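Local coordinates for putative uncharacterized protein (Wolbachia pipientis, PDB 3F4S), which is a DsbA-like oxidoreductase of the thioredoxin fold that probably introduces disulfide bonds into other proteins through its redox-active pair of cysteines, at residues M43-S48 against Y77-F82. The protein carries 1 engineered substitution. Sequence-based numbering, arbitrary orientation.
Sequences MIEYAS and YIFRHF
Tyr46 and Arg80 are paired across two neighbouring strands. Arg80 CB sits over one face of the Tyr46 ring, 3.9 Å from its centroid in a CH-pi contact, and the extended arginine chain crosses the tyrosine until NH1 gives a hydrogen bond of 3.0 Å to Tyr46 OH. The phenol oxygen lies close to the guanidinium plane, while ring and guanidinium are turned 72° apart. Ile44 CG2 lies over one face of that guanidinium, toward its rim, and the charge is met by a salt bridge to Asp31. Tyr46 and Arg80 are bridge partners where 43-47 and 77-81 run parallel in the central sheet of the thioredoxin fold, with Arg80 N hydrogen-bonded to Glu45 O at 2.7 Å. On the sheet face carrying Met43, Glu45, Tyr77 and Phe79, Tyr77 OH donates to Glu45 OE1 over 2.6 Å, arriving from above the carboxylate plane. The Glu45 chain is extended, its CG anti to the backbone N (chi1 173°), which carries OE2 to the edge of the Phe79 ring and into a hydrogen bond with His58, on helix 52-60, whose start carries the Cys51-Cys54 disulfide. Met43 SD meets the Tyr77 ring edge, 3.7 Å from CD1, in a Met-aromatic contact. Ala47 CB touches Phe79 CE1 and Cys54.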
loop_
_atom_site.group_PDB
_atom_site.type_symbol
_atom_site.label_atom_id
_atom_site.label_comp_id
_atom_site.label_asym_id
_atom_site.label_seq_id
_atom_site.Cartn_x
_atom_site.Cartn_y
_atom_site.Cartn_z
ATOM N N MET A 43 -4.013 6.439 6.874
ATOM C CA MET A 43 -3.401 5.119 6.988
ATOM C C MET A 43 -2.320 4.967 5.929
ATOM O O MET A 43 -2.578 5.151 4.740
ATOM C CB MET A 43 -4.429 3.995 6.824
ATOM C CG MET A 43 -3.790 2.616 6.599
ATOM S SD MET A 43 -4.985 1.293 6.342
ATOM C CE MET A 43 -5.681 1.146 7.981
ATOM N N ILE A 44 -1.110 4.637 6.371
ATOM C CA ILE A 44 -0.024 4.289 5.466
ATOM C C ILE A 44 0.263 2.815 5.662
ATOM O O ILE A 44 0.469 2.370 6.783
ATOM C CB ILE A 44 1.252 5.104 5.773
ATOM C CG1 ILE A 44 0.997 6.596 5.534
ATOM C CG2 ILE A 44 2.437 4.608 4.928
ATOM C CD1 ILE A 44 2.091 7.509 6.080
ATOM N N GLU A 45 0.241 2.055 4.575
ATOM C CA GLU A 45 0.533 0.634 4.631
ATOM C C GLU A 45 1.787 0.330 3.822
ATOM O O GLU A 45 1.904 0.760 2.672
ATOM C CB GLU A 45 -0.636 -0.182 4.063
ATOM C CG GLU A 45 -0.308 -1.662 3.945
ATOM C CD GLU A 45 -1.419 -2.493 3.296
ATOM O OE1 GLU A 45 -2.516 -1.953 3.020
ATOM O OE2 GLU A 45 -1.193 -3.700 3.063
ATOM N N TYR A 46 2.718 -0.411 4.419
ATOM C CA TYR A 46 3.819 -1.013 3.675
ATOM C C TYR A 46 3.574 -2.512 3.563
ATOM O O TYR A 46 3.347 -3.188 4.569
ATOM C CB TYR A 46 5.150 -0.794 4.391
ATOM C CG TYR A 46 5.703 0.608 4.314
ATOM C CD1 TYR A 46 6.571 0.979 3.289
ATOM C CD2 TYR A 46 5.371 1.557 5.273
ATOM C CE1 TYR A 46 7.098 2.268 3.224
ATOM C CE2 TYR A 46 5.887 2.846 5.217
ATOM C CZ TYR A 46 6.746 3.194 4.190
ATOM O OH TYR A 46 7.261 4.463 4.145
ATOM N N ALA A 47 3.636 -3.045 2.348
ATOM C CA ALA A 47 3.452 -4.481 2.167
ATOM C C ALA A 47 4.127 -4.970 0.898
ATOM O O ALA A 47 4.328 -4.206 -0.039
ATOM C CB ALA A 47 1.964 -4.833 2.141
ATOM N N SER A 48 4.478 -6.252 0.889
ATOM C CA SER A 48 4.968 -6.929 -0.296
ATOM C C SER A 48 3.782 -7.560 -1.010
ATOM O O SER A 48 2.926 -8.190 -0.371
ATOM C CB SER A 48 5.952 -8.029 0.109
ATOM O OG SER A 48 6.054 -9.008 -0.906
ATOM N N TYR A 77 -5.932 6.718 2.399
ATOM C CA TYR A 77 -5.119 5.501 2.369
ATOM C C TYR A 77 -3.935 5.644 1.422
ATOM O O TYR A 77 -4.104 5.967 0.241
ATOM C CB TYR A 77 -5.989 4.310 1.961
ATOM C CG TYR A 77 -5.258 3.015 1.708
ATOM C CD1 TYR A 77 -4.750 2.261 2.759
ATOM C CD2 TYR A 77 -5.112 2.519 0.412
ATOM C CE1 TYR A 77 -4.097 1.056 2.528
ATOM C CE2 TYR A 77 -4.456 1.323 0.170
ATOM C CZ TYR A 77 -3.953 0.591 1.229
ATOM O OH TYR A 77 -3.314 -0.609 0.991
ATOM N N ILE A 78 -2.739 5.398 1.950
ATOM C CA ILE A 78 -1.514 5.468 1.166
ATOM C C ILE A 78 -0.767 4.145 1.245
ATOM O O ILE A 78 -0.233 3.785 2.299
ATOM C CB ILE A 78 -0.588 6.589 1.665
ATOM C CG1 ILE A 78 -1.304 7.940 1.595
ATOM C CG2 ILE A 78 0.712 6.598 0.863
ATOM C CD1 ILE A 78 -0.451 9.126 2.022
ATOM N N PHE A 79 -0.734 3.427 0.126
ATOM C CA PHE A 79 -0.029 2.157 0.032
ATOM C C PHE A 79 1.375 2.426 -0.483
ATOM O O PHE A 79 1.547 3.121 -1.491
ATOM C CB PHE A 79 -0.751 1.217 -0.936
ATOM C CG PHE A 79 -0.110 -0.141 -1.052
ATOM C CD1 PHE A 79 -0.173 -1.040 -0.001
ATOM C CD2 PHE A 79 0.554 -0.519 -2.208
ATOM C CE1 PHE A 79 0.412 -2.288 -0.094
ATOM C CE2 PHE A 79 1.145 -1.771 -2.312
ATOM C CZ PHE A 79 1.072 -2.660 -1.248
ATOM N N ARG A 80 2.370 1.877 0.207
ATOM C CA ARG A 80 3.763 1.991 -0.215
ATOM C C ARG A 80 4.356 0.603 -0.408
ATOM O O ARG A 80 4.144 -0.298 0.412
ATOM C CB ARG A 80 4.581 2.805 0.793
ATOM C CG ARG A 80 4.198 4.286 0.816
ATOM C CD ARG A 80 4.952 5.077 1.877
ATOM N NE ARG A 80 4.463 6.452 1.945
ATOM C CZ ARG A 80 4.692 7.273 2.965
ATOM N NH1 ARG A 80 5.408 6.854 4.003
ATOM N NH2 ARG A 80 4.211 8.511 2.944
ATOM N N HIS A 81 5.079 0.424 -1.508
ATOM C CA HIS A 81 5.630 -0.883 -1.852
ATOM C C HIS A 81 6.772 -1.275 -0.914
ATOM O O HIS A 81 7.543 -0.424 -0.443
ATOM C CB HIS A 81 6.130 -0.889 -3.300
ATOM C CG HIS A 81 5.032 -0.855 -4.321
ATOM N ND1 HIS A 81 4.107 -1.868 -4.450
ATOM C CD2 HIS A 81 4.719 0.065 -5.266
ATOM C CE1 HIS A 81 3.268 -1.576 -5.429
ATOM N NE2 HIS A 81 3.617 -0.409 -5.941
ATOM N N PHE A 82 6.873 -2.570 -0.641
ATOM C CA PHE A 82 7.983 -3.109 0.129
ATOM C C PHE A 82 8.321 -4.468 -0.464
ATOM O O PHE A 82 8.034 -5.504 0.141
ATOM C CB PHE A 82 7.583 -3.262 1.597
ATOM C CG PHE A 82 8.751 -3.328 2.544
ATOM C CD1 PHE A 82 9.233 -2.176 3.147
ATOM C CD2 PHE A 82 9.367 -4.537 2.830
ATOM C CE1 PHE A 82 10.306 -2.225 4.028
ATOM C CE2 PHE A 82 10.443 -4.597 3.711
ATOM C CZ PHE A 82 10.913 -3.437 4.310
HETATM O O HOH W 1 4.907 -3.969 -2.762
#